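Local coordinates for precorrin-2 dehydrogenase (Bacillus megaterium, PDB 3DFZ), which catalyses the NAD+-dependent dehydrogenation of precorrin-2 to sirohydrochlorin, a precursor for both siroheme and the anaerobic route to adenosylcobalamin, at residues B[30-35]-B[91-96]; B[56-61]-B[76-81]; B[135-140]-B[168-173]. One frame throughout, in Å; residues are numbered along the deposited sequence.

Contact 1 (B[30-35]-B[91-96]); sequences KGRSVL and NVFFIV. With GOL (glycerol), chain I.
Ser33 to Leu35 and Phe94 to Val96 run side by side as neighbouring parallel strands, 33-37 and 94-97, in the central sheet of a Rossmann-type NAD-binding domain. The backbone bonds come first: Phe94 N reaches Ser33 O, Leu35 N reaches Phe94 O at 2.9 Å, and Val96 N reaches Leu35 O at 2.8 Å.

Ahead of the regular pairing, the Ser33 hydroxyl takes over. Its OG accepts from Phe93 N at 3.0 Å and donates to a lone pair of Asn91 O in the carbonyl plane, so one side chain holds two backbone groups of the incoming segment. A glycerol, probably from the crystallisation liquor, bridges the same two backbones, its O1 accepting from Ser33 N and its O2 donating to Asn91 O.

Apolar contact is tightest where Val92 CG1 presses on Leu35 CB at 3.4 Å. Val34 and Phe94 lie alongside one another on the sheet face that helix 41-50 packs against.

Arg32 bends at chi2 (-74°) across the Phe93 ring, and its NH1 bonds Asn114 O of the second subunit. CD lies over the ring centre in a CH-pi contact, and CZ, 4.8 Å from the ring centroid, adds a cation-pi contact, with the planes 28° apart.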
ATOM      1  N   LYS B  30      -1.532  -7.445  13.444  1.00 16.38           N
ATOM      2  CA  LYS B  30      -2.037  -7.874  14.764  1.00 17.61           C
ATOM      3  C   LYS B  30      -1.872  -9.384  15.035  1.00 17.72           C
ATOM      4  O   LYS B  30      -2.430 -10.213  14.312  1.00 17.93           O
ATOM      5  CB  LYS B  30      -3.505  -7.501  14.897  1.00 19.00           C
ATOM      6  CG  LYS B  30      -4.155  -7.893  16.210  1.00 21.03           C
ATOM      7  CD  LYS B  30      -5.589  -7.434  16.207  1.00 23.66           C
ATOM      8  CE  LYS B  30      -6.443  -8.142  17.255  1.00 26.26           C
ATOM      9  NZ  LYS B  30      -6.360  -7.482  18.603  1.00 28.36           N
ATOM     10  N   GLY B  31      -1.103  -9.741  16.060  1.00 17.48           N
ATOM     11  CA  GLY B  31      -0.900 -11.155  16.374  1.00 17.65           C
ATOM     12  C   GLY B  31      -0.084 -11.919  15.322  1.00 17.02           C
ATOM     13  O   GLY B  31      -0.202 -13.138  15.206  1.00 17.47           O
ATOM     14  N   ARG B  32       0.743 -11.204  14.563  1.00 15.69           N
ATOM     15  CA  ARG B  32       1.734 -11.822  13.671  1.00 15.11           C
ATOM     16  C   ARG B  32       3.134 -11.505  14.161  1.00 14.41           C
ATOM     17  O   ARG B  32       3.389 -10.411  14.665  1.00 14.08           O
ATOM     18  CB  ARG B  32       1.620 -11.283  12.245  1.00 14.57           C
ATOM     19  CG  ARG B  32       0.237 -11.255  11.714  1.00 15.62           C
ATOM     20  CD  ARG B  32      -0.207 -12.653  11.379  1.00 16.88           C
ATOM     21  NE  ARG B  32      -1.512 -12.623  10.731  1.00 19.02           N
ATOM     22  CZ  ARG B  32      -1.947 -13.546   9.872  1.00 20.10           C
ATOM     23  NH1 ARG B  32      -1.167 -14.580   9.541  1.00 19.50           N
ATOM     24  NH2 ARG B  32      -3.163 -13.427   9.348  1.00 20.56           N
ATOM     25  N   SER B  33       4.036 -12.453  13.955  1.00 14.39           N
ATOM     26  CA  SER B  33       5.435 -12.250  14.243  1.00 14.34           C
ATOM     27  C   SER B  33       6.098 -11.336  13.213  1.00 13.87           C
ATOM     28  O   SER B  33       5.917 -11.536  11.994  1.00 13.82           O
ATOM     29  CB  SER B  33       6.156 -13.593  14.272  1.00 15.01           C
ATOM     30  OG  SER B  33       6.160 -14.198  12.995  1.00 15.74           O
ATOM     31  N   VAL B  34       6.876 -10.365  13.718  1.00 13.46           N
ATOM     32  CA  VAL B  34       7.654  -9.419  12.894  1.00 13.38           C
ATOM     33  C   VAL B  34       9.139  -9.391  13.298  1.00 14.02           C
ATOM     34  O   VAL B  34       9.467  -9.069  14.443  1.00 14.35           O
ATOM     35  CB  VAL B  34       7.082  -7.976  12.975  1.00 13.23           C
ATOM     36  CG1 VAL B  34       8.023  -6.963  12.339  1.00 13.08           C
ATOM     37  CG2 VAL B  34       5.683  -7.909  12.332  1.00 12.43           C
ATOM     38  N   LEU B  35      10.029  -9.698  12.352  1.00 14.46           N
ATOM     39  CA  LEU B  35      11.467  -9.613  12.602  1.00 15.20           C
ATOM     40  C   LEU B  35      12.075  -8.375  11.965  1.00 15.73           C
ATOM     41  O   LEU B  35      11.999  -8.183  10.758  1.00 15.95           O
ATOM     42  CB  LEU B  35      12.188 -10.882  12.120  1.00 15.61           C
ATOM     43  CG  LEU B  35      13.713 -10.977  12.329  1.00 16.56           C
ATOM     44  CD1 LEU B  35      14.103 -11.172  13.801  1.00 16.39           C
ATOM     45  CD2 LEU B  35      14.291 -12.069  11.456  1.00 16.69           C
ATOM     46  N   ASN B  91      10.117 -18.849  11.450  1.00 43.77           N
ATOM     47  CA  ASN B  91       8.683 -18.750  11.685  1.00 42.87           C
ATOM     48  C   ASN B  91       8.261 -17.297  11.820  1.00 35.13           C
ATOM     49  O   ASN B  91       7.570 -16.925  12.780  1.00 34.61           O
ATOM     50  CB  ASN B  91       8.296 -19.531  12.948  1.00 48.92           C
ATOM     51  CG  ASN B  91       7.852 -20.967  12.656  1.00 58.33           C
ATOM     52  OD1 ASN B  91       6.701 -21.203  12.274  1.00 60.20           O
ATOM     53  ND2 ASN B  91       8.758 -21.936  12.874  1.00 65.84           N
ATOM     54  N   VAL B  92       8.696 -16.480  10.855  1.00 30.12           N
ATOM     55  CA  VAL B  92       8.457 -15.032  10.864  1.00 23.69           C
ATOM     56  C   VAL B  92       7.576 -14.640   9.686  1.00 21.72           C
ATOM     57  O   VAL B  92       7.933 -14.869   8.514  1.00 22.27           O
ATOM     58  CB  VAL B  92       9.775 -14.214  10.825  1.00 20.97           C
ATOM     59  CG1 VAL B  92       9.538 -12.805  11.316  1.00 17.25           C
ATOM     60  CG2 VAL B  92      10.848 -14.861  11.659  1.00 23.83           C
ATOM     61  N   PHE B  93       6.419 -14.069  10.000  1.00 20.14           N
ATOM     62  CA  PHE B  93       5.502 -13.551   8.993  1.00 18.51           C
ATOM     63  C   PHE B  93       6.071 -12.382   8.147  1.00 14.67           C
ATOM     64  O   PHE B  93       6.040 -12.443   6.918  1.00 14.88           O
ATOM     65  CB  PHE B  93       4.207 -13.141   9.684  1.00 19.43           C
ATOM     66  CG  PHE B  93       3.179 -12.534   8.764  1.00 19.20           C
ATOM     67  CD1 PHE B  93       2.453 -13.336   7.877  1.00 21.52           C
ATOM     68  CD2 PHE B  93       2.890 -11.159   8.826  1.00 17.21           C
ATOM     69  CE1 PHE B  93       1.474 -12.784   7.048  1.00 21.80           C
ATOM     70  CE2 PHE B  93       1.912 -10.593   7.992  1.00 18.17           C
ATOM     71  CZ  PHE B  93       1.202 -11.414   7.101  1.00 20.03           C
ATOM     72  N   PHE B  94       6.575 -11.329   8.800  1.00 12.05           N
ATOM     73  CA  PHE B  94       7.082 -10.144   8.101  1.00  9.69           C
ATOM     74  C   PHE B  94       8.498  -9.823   8.543  1.00  8.97           C
ATOM     75  O   PHE B  94       8.753  -9.618   9.731  1.00  9.20           O
ATOM     76  CB  PHE B  94       6.172  -8.936   8.363  1.00  9.78           C
ATOM     77  CG  PHE B  94       6.574  -7.659   7.636  1.00  8.59           C
ATOM     78  CD1 PHE B  94       6.464  -6.433   8.280  1.00  9.86           C
ATOM     79  CD2 PHE B  94       7.004  -7.677   6.303  1.00  8.06           C
ATOM     80  CE1 PHE B  94       6.797  -5.252   7.621  1.00 10.98           C
ATOM     81  CE2 PHE B  94       7.349  -6.511   5.642  1.00  8.51           C
ATOM     82  CZ  PHE B  94       7.232  -5.289   6.299  1.00 10.03           C
ATOM     83  N   ILE B  95       9.408  -9.773   7.578  1.00  8.86           N
ATOM     84  CA  ILE B  95      10.811  -9.457   7.839  1.00  9.28           C
ATOM     85  C   ILE B  95      11.150  -8.092   7.275  1.00  9.36           C
ATOM     86  O   ILE B  95      10.931  -7.836   6.088  1.00  9.40           O
ATOM     87  CB  ILE B  95      11.740 -10.550   7.229  1.00 11.21           C
ATOM     88  CG1 ILE B  95      11.580 -11.859   8.003  1.00 13.06           C
ATOM     89  CG2 ILE B  95      13.203 -10.123   7.227  1.00 12.30           C
ATOM     90  CD1 ILE B  95      12.512 -12.985   7.533  1.00 17.15           C
ATOM     91  N   VAL B  96      11.674  -7.219   8.124  1.00 10.20           N
ATOM     92  CA  VAL B  96      12.227  -5.950   7.685  1.00 12.36           C
ATOM     93  C   VAL B  96      13.749  -6.059   7.816  1.00 14.67           C
ATOM     94  O   VAL B  96      14.261  -6.382   8.899  1.00 14.99           O
ATOM     95  CB  VAL B  96      11.703  -4.743   8.547  1.00 14.20           C
ATOM     96  CG1 VAL B  96      12.318  -3.415   8.065  1.00 18.29           C
ATOM     97  CG2 VAL B  96      10.181  -4.632   8.520  1.00 13.12           C
TER
HETATM   98  C1  GOL I 204       2.865 -15.966  13.858  1.00 48.68           C
HETATM   99  O1  GOL I 204       2.607 -14.944  12.922  1.00 43.04           O
HETATM  100  C2  GOL I 204       3.803 -17.033  13.302  1.00 52.11           C
HETATM  101  O2  GOL I 204       4.424 -16.584  12.108  1.00 52.27           O
HETATM  102  C3  GOL I 204       3.033 -18.344  13.074  1.00 54.41           C
HETATM  103  O3  GOL I 204       2.989 -19.139  14.256  1.00 56.46           O

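Contact 2 (B[56-61]-B[76-81]); sequences AITVVA and QLRVKR
Val59 O draws Lys80 N in to 2.7 Å, an almost straight bond with an N-H...O angle of 171°, and the same oxygen also meets the CA-H of Val79. Val59 N is held just as closely, donating to Arg78 O at 2.7 Å, so this residue is bonded to the neighbouring strand through both of its peptide groups. The ladder runs on in both directions: Arg78 N donates to Ile57 O at 2.8 Å, and Ala61 N reaches Lys80 O over a longer 3.2 Å. Before the first of these rungs a water spans the gap, accepting from Ile57 N at 2.7 Å and donating to Gln76 O.

These are the two strands of a beta-alpha-beta unit, 56-60 and 77-80, joined by helix 66-73; within the chain, strand 77-80 is the outermost on this side of the Rossmann-type sheet. The chain leaves the first strand through Ala61 straight into Pro62 and Thr63, which by similarity bind NAD+.

On the face turned to helices 41-50 and 66-73, Leu77 crosses Ile57 at a slant, CB to CB 3.7 Å, and its CD2 leans on Val59 CG2. Trp71 of helix 66-73 also packs on Leu77. Arg81, beyond the strand, lays its guanidinium over Val79 CG1 here and forms a salt bridge with Glu72 of the same helix.

The other face carries Arg78 and Lys80. Arg78 leaves the backbone extended and then turns at chi3 (80°), which folds its guanidinium back over Thr58; Thr58 CG2 sits beneath the centre of that flat group, 3.6 Å from its plane. Val60 and Lys80 lie alongside each other, with Val60 CG2 against Lys80 CB at 3.7 Å.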
ATOM      1  N   ALA B  56       3.882  -9.210  17.381  1.00  8.98           N
ATOM      2  CA  ALA B  56       4.997  -9.548  18.226  1.00  8.92           C
ATOM      3  C   ALA B  56       6.306  -9.194  17.496  1.00  8.60           C
ATOM      4  O   ALA B  56       6.742  -9.923  16.627  1.00  8.52           O
ATOM      5  CB  ALA B  56       4.943 -11.026  18.649  1.00  8.81           C
ATOM      6  N   ILE B  57       6.894  -8.049  17.841  1.00  8.62           N
ATOM      7  CA  ILE B  57       8.142  -7.570  17.227  1.00  8.73           C
ATOM      8  C   ILE B  57       9.398  -8.123  17.911  1.00  9.07           C
ATOM      9  O   ILE B  57       9.549  -8.024  19.135  1.00  9.61           O
ATOM     10  CB  ILE B  57       8.233  -6.010  17.226  1.00  9.05           C
ATOM     11  CG1 ILE B  57       6.935  -5.375  16.699  1.00  8.72           C
ATOM     12  CG2 ILE B  57       9.445  -5.557  16.416  1.00  9.45           C
ATOM     13  CD1 ILE B  57       6.866  -3.877  16.875  1.00  8.33           C
ATOM     14  N   THR B  58      10.279  -8.727  17.125  1.00  9.43           N
ATOM     15  CA  THR B  58      11.611  -9.102  17.598  1.00 10.05           C
ATOM     16  C   THR B  58      12.647  -8.355  16.783  1.00 10.68           C
ATOM     17  O   THR B  58      12.600  -8.399  15.571  1.00 10.87           O
ATOM     18  CB  THR B  58      11.863 -10.613  17.512  1.00 10.15           C
ATOM     19  OG1 THR B  58      10.827 -11.313  18.220  1.00 10.16           O
ATOM     20  CG2 THR B  58      13.234 -10.973  18.126  1.00 10.68           C
ATOM     21  N   VAL B  59      13.555  -7.649  17.461  1.00 11.40           N
ATOM     22  CA  VAL B  59      14.598  -6.854  16.823  1.00 12.29           C
ATOM     23  C   VAL B  59      15.939  -7.560  17.043  1.00 13.35           C
ATOM     24  O   VAL B  59      16.319  -7.834  18.189  1.00 13.48           O
ATOM     25  CB  VAL B  59      14.670  -5.416  17.426  1.00 12.78           C
ATOM     26  CG1 VAL B  59      15.734  -4.576  16.720  1.00 13.83           C
ATOM     27  CG2 VAL B  59      13.323  -4.720  17.386  1.00 11.82           C
ATOM     28  N   VAL B  60      16.635  -7.879  15.949  1.00 14.20           N
ATOM     29  CA  VAL B  60      17.906  -8.618  16.006  1.00 15.49           C
ATOM     30  C   VAL B  60      19.019  -7.762  15.425  1.00 17.26           C
ATOM     31  O   VAL B  60      19.044  -7.495  14.205  1.00 17.91           O
ATOM     32  CB  VAL B  60      17.857 -10.007  15.288  1.00 15.45           C
ATOM     33  CG1 VAL B  60      19.119 -10.819  15.591  1.00 16.25           C
ATOM     34  CG2 VAL B  60      16.691 -10.789  15.767  1.00 14.49           C
ATOM     35  N   ALA B  61      19.895  -7.298  16.318  1.00 18.38           N
ATOM     36  CA  ALA B  61      21.136  -6.584  15.980  1.00 20.23           C
ATOM     37  C   ALA B  61      22.080  -6.625  17.209  1.00 21.40           C
ATOM     38  O   ALA B  61      21.601  -6.598  18.347  1.00 20.50           O
ATOM     39  CB  ALA B  61      20.840  -5.162  15.584  1.00 20.33           C
ATOM     40  N   GLN B  76       7.133  -3.458  24.380  1.00 12.47           N
ATOM     41  CA  GLN B  76       6.396  -3.333  23.110  1.00 12.15           C
ATOM     42  C   GLN B  76       7.047  -4.196  22.052  1.00 11.11           C
ATOM     43  O   GLN B  76       6.454  -4.503  21.032  1.00 10.86           O
ATOM     44  CB  GLN B  76       6.381  -1.880  22.660  1.00 12.76           C
ATOM     45  CG  GLN B  76       5.568  -0.997  23.583  1.00 14.65           C
ATOM     46  CD  GLN B  76       5.818   0.461  23.344  1.00 16.24           C
ATOM     47  OE1 GLN B  76       6.889   0.983  23.659  1.00 17.59           O
ATOM     48  NE2 GLN B  76       4.834   1.133  22.783  1.00 17.41           N
ATOM     49  N   LEU B  77       8.294  -4.566  22.305  1.00 10.71           N
ATOM     50  CA  LEU B  77       9.025  -5.445  21.413  1.00 10.11           C
ATOM     51  C   LEU B  77      10.026  -6.255  22.219  1.00  9.87           C
ATOM     52  O   LEU B  77      10.252  -5.947  23.388  1.00 10.14           O
ATOM     53  CB  LEU B  77       9.710  -4.652  20.293  1.00 10.21           C
ATOM     54  CG  LEU B  77      10.574  -3.437  20.606  1.00 11.20           C
ATOM     55  CD1 LEU B  77      11.964  -3.854  21.174  1.00 11.37           C
ATOM     56  CD2 LEU B  77      10.681  -2.569  19.323  1.00 10.67           C
ATOM     57  N   ARG B  78      10.579  -7.297  21.592  1.00  9.45           N
ATOM     58  CA  ARG B  78      11.724  -8.042  22.115  1.00  9.95           C
ATOM     59  C   ARG B  78      13.022  -7.795  21.307  1.00 10.57           C
ATOM     60  O   ARG B  78      13.002  -7.704  20.073  1.00 10.56           O
ATOM     61  CB  ARG B  78      11.403  -9.552  22.177  1.00  9.65           C
ATOM     62  CG  ARG B  78      12.635 -10.439  22.338  1.00 10.50           C
ATOM     63  CD  ARG B  78      12.305 -11.862  22.750  1.00 10.82           C
ATOM     64  NE  ARG B  78      11.870 -12.701  21.643  1.00  9.58           N
ATOM     65  CZ  ARG B  78      12.685 -13.381  20.841  1.00 10.60           C
ATOM     66  NH1 ARG B  78      14.000 -13.304  21.000  1.00 11.16           N
ATOM     67  NH2 ARG B  78      12.179 -14.137  19.864  1.00  9.22           N
ATOM     68  N   VAL B  79      14.141  -7.701  22.016  1.00  3.95           N
ATOM     69  CA  VAL B  79      15.455  -7.525  21.409  1.00  3.52           C
ATOM     70  C   VAL B  79      16.320  -8.806  21.561  1.00  4.67           C
ATOM     71  O   VAL B  79      16.323  -9.459  22.615  1.00  6.58           O
ATOM     72  CB  VAL B  79      16.207  -6.291  22.015  1.00  6.17           C
ATOM     73  CG1 VAL B  79      17.550  -6.073  21.327  1.00  5.92           C
ATOM     74  CG2 VAL B  79      15.374  -5.028  21.886  1.00  7.70           C
ATOM     75  N   LYS B  80      17.007  -9.159  20.475  1.00  4.93           N
ATOM     76  CA  LYS B  80      17.973 -10.258  20.411  1.00  8.57           C
ATOM     77  C   LYS B  80      19.314  -9.578  20.106  1.00 10.03           C
ATOM     78  O   LYS B  80      19.525  -9.079  18.998  1.00  9.54           O
ATOM     79  CB  LYS B  80      17.537 -11.232  19.312  1.00 10.04           C
ATOM     80  CG  LYS B  80      18.221 -12.589  19.227  1.00 16.13           C
ATOM     81  CD  LYS B  80      17.099 -13.661  19.141  1.00 19.57           C
ATOM     82  CE  LYS B  80      17.508 -15.018  18.526  1.00 27.94           C
ATOM     83  NZ  LYS B  80      18.464 -15.849  19.338  1.00 34.17           N
ATOM     84  N   ARG B  81      20.191  -9.503  21.108  1.00 13.08           N
ATOM     85  CA  ARG B  81      21.433  -8.716  20.995  1.00 15.63           C
ATOM     86  C   ARG B  81      22.592  -9.520  20.444  1.00 20.09           C
ATOM     87  O   ARG B  81      23.441  -9.996  21.177  1.00 25.27           O
ATOM     88  CB  ARG B  81      21.812  -8.060  22.327  1.00 18.51           C
ATOM     89  CG  ARG B  81      21.159  -6.729  22.520  1.00 17.23           C
ATOM     90  CD  ARG B  81      21.092  -6.304  23.976  1.00 22.07           C
ATOM     91  NE  ARG B  81      20.340  -5.051  24.117  1.00 22.54           N
ATOM     92  CZ  ARG B  81      19.126  -4.946  24.656  1.00 22.54           C
ATOM     93  NH1 ARG B  81      18.506  -6.012  25.137  1.00 21.60           N
ATOM     94  NH2 ARG B  81      18.538  -3.764  24.737  1.00 25.36           N
TER
HETATM   95  O   HOH W   1       5.844  -6.778  20.027  1.00 24.22           O

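Contact 3 (B[135-140]-B[168-173]); sequences FSRGRL and SYTQYT
Thr173 and Thr170 receive a type II' beta turn, Arg137 to Leu140, that joins the two strands of an antiparallel hairpin (129-137 and 140-145) and rests on the first turns of helix 168-184. Thr173 faces the turn. With chi1 at 52°, its OG1 lies between backbone N and carbonyl carbon, where it can donate back to Tyr169 O at 3.0 Å, an oxygen that also accepts from Thr173 N. The same hydroxyl accepts a weak bond from Arg139 N and a proton from a water, which itself accepts from Arg139 N at 2.8 Å.

Thr170 comes in beside the turn with both branches in use: CG2 lies against Gly138 N at 3.5 Å, while OG1 meets Arg137 CB. The positive phi of Gly138 (64°) belongs to the type II' turn, and its CA comes within 4.2 Å of Thr170 CA.

Arg137 crosses Tyr169 aslant, CB to CB at 3.7 Å, then bends away at chi2 to bond Tyr165 O and Ser162 O. Arg139 stays extended instead; it reaches Gln174, the next residue of the helix, through NH1 and makes a cation-pi contact with Tyr177.

Leu140 and Tyr169 point the same way, side by side. Ile157 of the second subunit also packs on Leu140, whose CD2 ends 4.0 Å from Tyr169 CD1.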
ATOM      1  N   PHE B 135       1.728  10.829   4.262  1.00 14.10           N
ATOM      2  CA  PHE B 135       1.406  11.870   5.239  1.00 14.37           C
ATOM      3  C   PHE B 135      -0.038  11.718   5.589  1.00 14.04           C
ATOM      4  O   PHE B 135      -0.811  11.077   4.878  1.00 13.78           O
ATOM      5  CB  PHE B 135       1.750  13.311   4.777  1.00 14.57           C
ATOM      6  CG  PHE B 135       0.796  13.871   3.742  1.00 14.69           C
ATOM      7  CD1 PHE B 135      -0.312  14.632   4.128  1.00 15.14           C
ATOM      8  CD2 PHE B 135       0.988  13.611   2.396  1.00 13.51           C
ATOM      9  CE1 PHE B 135      -1.219  15.124   3.174  1.00 14.11           C
ATOM     10  CE2 PHE B 135       0.101  14.104   1.452  1.00 13.77           C
ATOM     11  CZ  PHE B 135      -1.010  14.858   1.844  1.00 13.40           C
ATOM     12  N   SER B 136      -0.392  12.315   6.708  1.00 14.34           N
ATOM     13  CA  SER B 136      -1.701  12.172   7.265  1.00 14.39           C
ATOM     14  C   SER B 136      -2.241  13.579   7.460  1.00 14.41           C
ATOM     15  O   SER B 136      -1.470  14.502   7.724  1.00 14.66           O
ATOM     16  CB  SER B 136      -1.581  11.428   8.599  1.00 14.46           C
ATOM     17  OG  SER B 136      -2.778  10.727   8.908  1.00 16.19           O
ATOM     18  N   ARG B 137      -3.545  13.750   7.285  1.00 14.17           N
ATOM     19  CA  ARG B 137      -4.266  14.913   7.859  1.00 14.53           C
ATOM     20  C   ARG B 137      -5.384  14.382   8.731  1.00 14.44           C
ATOM     21  O   ARG B 137      -6.475  14.111   8.256  1.00 14.24           O
ATOM     22  CB  ARG B 137      -4.833  15.854   6.770  1.00 14.43           C
ATOM     23  CG  ARG B 137      -3.781  16.542   5.922  1.00 14.41           C
ATOM     24  CD  ARG B 137      -2.857  17.469   6.740  1.00 14.95           C
ATOM     25  NE  ARG B 137      -1.975  18.185   5.829  1.00 15.04           N
ATOM     26  CZ  ARG B 137      -0.906  18.872   6.189  1.00 16.34           C
ATOM     27  NH1 ARG B 137      -0.541  18.929   7.471  1.00 18.08           N
ATOM     28  NH2 ARG B 137      -0.194  19.505   5.264  1.00 16.03           N
ATOM     29  N   GLY B 138      -5.091  14.188  10.009  1.00 14.92           N
ATOM     30  CA  GLY B 138      -6.017  13.516  10.919  1.00 15.01           C
ATOM     31  C   GLY B 138      -6.186  12.096  10.442  1.00 14.75           C
ATOM     32  O   GLY B 138      -5.200  11.379  10.221  1.00 14.75           O
ATOM     33  N   ARG B 139      -7.433  11.711  10.225  1.00 14.76           N
ATOM     34  CA  ARG B 139      -7.749  10.403   9.676  1.00 14.36           C
ATOM     35  C   ARG B 139      -7.422  10.253   8.174  1.00 13.87           C
ATOM     36  O   ARG B 139      -7.363   9.140   7.662  1.00 13.76           O
ATOM     37  CB  ARG B 139      -9.206  10.061   9.964  1.00 14.47           C
ATOM     38  CG  ARG B 139      -9.518  10.032  11.465  1.00 15.38           C
ATOM     39  CD  ARG B 139     -11.002   9.834  11.792  1.00 15.75           C
ATOM     40  NE  ARG B 139     -11.191   9.745  13.242  1.00 16.99           N
ATOM     41  CZ  ARG B 139     -11.301  10.802  14.051  1.00 17.54           C
ATOM     42  NH1 ARG B 139     -11.254  12.035  13.546  1.00 17.35           N
ATOM     43  NH2 ARG B 139     -11.456  10.632  15.365  1.00 17.21           N
ATOM     44  N   LEU B 140      -7.194  11.353   7.464  1.00 13.55           N
ATOM     45  CA  LEU B 140      -6.906  11.216   6.042  1.00 12.90           C
ATOM     46  C   LEU B 140      -5.484  10.762   5.948  1.00 12.59           C
ATOM     47  O   LEU B 140      -4.587  11.350   6.559  1.00 12.76           O
ATOM     48  CB  LEU B 140      -7.099  12.528   5.233  1.00 12.69           C
ATOM     49  CG  LEU B 140      -6.608  12.570   3.769  1.00 11.94           C
ATOM     50  CD1 LEU B 140      -7.390  11.626   2.837  1.00 10.58           C
ATOM     51  CD2 LEU B 140      -6.657  14.002   3.165  1.00 11.77           C
ATOM     52  N   SER B 168      -6.861  21.900   7.043  1.00 11.41           N
ATOM     53  CA  SER B 168      -8.316  21.855   6.910  1.00 10.76           C
ATOM     54  C   SER B 168      -8.827  20.428   6.816  1.00 10.64           C
ATOM     55  O   SER B 168      -9.904  20.150   7.315  1.00 10.80           O
ATOM     56  CB  SER B 168      -8.819  22.654   5.697  1.00 10.09           C
ATOM     57  OG  SER B 168      -8.361  22.088   4.483  1.00  9.63           O
ATOM     58  N   TYR B 169      -8.074  19.525   6.185  1.00 10.83           N
ATOM     59  CA  TYR B 169      -8.519  18.120   6.094  1.00 11.20           C
ATOM     60  C   TYR B 169      -8.449  17.390   7.456  1.00 11.75           C
ATOM     61  O   TYR B 169      -9.181  16.437   7.700  1.00 11.93           O
ATOM     62  CB  TYR B 169      -7.759  17.376   4.997  1.00 11.16           C
ATOM     63  CG  TYR B 169      -8.217  17.789   3.612  1.00 10.92           C
ATOM     64  CD1 TYR B 169      -9.196  17.060   2.943  1.00  9.77           C
ATOM     65  CD2 TYR B 169      -7.713  18.939   2.995  1.00  9.69           C
ATOM     66  CE1 TYR B 169      -9.653  17.448   1.697  1.00 10.03           C
ATOM     67  CE2 TYR B 169      -8.155  19.324   1.733  1.00 10.24           C
ATOM     68  CZ  TYR B 169      -9.127  18.575   1.097  1.00  9.85           C
ATOM     69  OH  TYR B 169      -9.560  18.915  -0.160  1.00 10.72           O
ATOM     70  N   THR B 170      -7.598  17.879   8.349  1.00 12.06           N
ATOM     71  CA  THR B 170      -7.476  17.268   9.669  1.00 12.87           C
ATOM     72  C   THR B 170      -8.770  17.455  10.469  1.00 12.69           C
ATOM     73  O   THR B 170      -9.296  16.491  11.030  1.00 13.35           O
ATOM     74  CB  THR B 170      -6.246  17.808  10.422  1.00 13.30           C
ATOM     75  OG1 THR B 170      -5.080  17.679   9.586  1.00 13.80           O
ATOM     76  CG2 THR B 170      -6.024  17.059  11.707  1.00 14.21           C
ATOM     77  N   GLN B 171      -9.267  18.686  10.513  1.00 12.14           N
ATOM     78  CA  GLN B 171     -10.516  19.020  11.156  1.00 12.32           C
ATOM     79  C   GLN B 171     -11.759  18.394  10.449  1.00 12.04           C
ATOM     80  O   GLN B 171     -12.748  18.007  11.095  1.00 12.33           O
ATOM     81  CB  GLN B 171     -10.664  20.557  11.149  1.00 11.88           C
ATOM     82  CG  GLN B 171     -11.831  21.081  11.978  1.00 11.68           C
ATOM     83  CD  GLN B 171     -13.191  20.915  11.329  1.00 11.35           C
ATOM     84  OE1 GLN B 171     -13.322  20.931  10.093  1.00 10.01           O
ATOM     85  NE2 GLN B 171     -14.237  20.788  12.172  1.00 11.09           N
ATOM     86  N   TYR B 172     -11.710  18.382   9.126  1.00 11.64           N
ATOM     87  CA  TYR B 172     -12.813  17.905   8.288  1.00 11.60           C
ATOM     88  C   TYR B 172     -13.054  16.398   8.431  1.00 11.82           C
ATOM     89  O   TYR B 172     -14.195  15.958   8.511  1.00 11.99           O
ATOM     90  CB  TYR B 172     -12.522  18.287   6.826  1.00 10.90           C
ATOM     91  CG  TYR B 172     -13.601  17.917   5.817  1.00 11.19           C
ATOM     92  CD1 TYR B 172     -14.963  18.093   6.096  1.00 10.33           C
ATOM     93  CD2 TYR B 172     -13.252  17.401   4.580  1.00 11.06           C
ATOM     94  CE1 TYR B 172     -15.912  17.765   5.172  1.00 10.49           C
ATOM     95  CE2 TYR B 172     -14.217  17.076   3.644  1.00 10.73           C
ATOM     96  CZ  TYR B 172     -15.528  17.271   3.937  1.00 10.34           C
ATOM     97  OH  TYR B 172     -16.453  16.951   2.968  1.00 10.80           O
ATOM     98  N   THR B 173     -11.991  15.598   8.473  1.00 12.28           N
ATOM     99  CA  THR B 173     -12.202  14.151   8.609  1.00 12.88           C
ATOM    100  C   THR B 173     -12.669  13.816  10.019  1.00 13.41           C
ATOM    101  O   THR B 173     -13.258  12.759  10.240  1.00 13.90           O
ATOM    102  CB  THR B 173     -10.969  13.306   8.190  1.00 13.42           C
ATOM    103  OG1 THR B 173      -9.781  13.767   8.880  1.00 13.74           O
ATOM    104  CG2 THR B 173     -10.773  13.435   6.691  1.00 12.94           C
TER
HETATM  105  O   HOH W   2      -9.196  13.503  11.561  1.00 32.40           O

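After strand 23-27 near the N terminus, the chain forms strand 33-37, then strand 56-60, and passes through helix 66-73 to strand 77-80. Contact 2 closes that short loop. Only when strand 94-97 returns to the far side of 33-37 does contact 1 close its longer loop, with contact 2 nested inside. Because 33-37 lies between 56-60 and 94-97, the two contacts adjoin, and Val34 N and O probably hydrogen-bond Ala56 O and Thr58 N. Contact 3 follows in series, closing a separate loop between the hairpin and helix 168-184, its centre about 30 Å from that of contact 1. Contacts 1 and 3 both touch the second subunit.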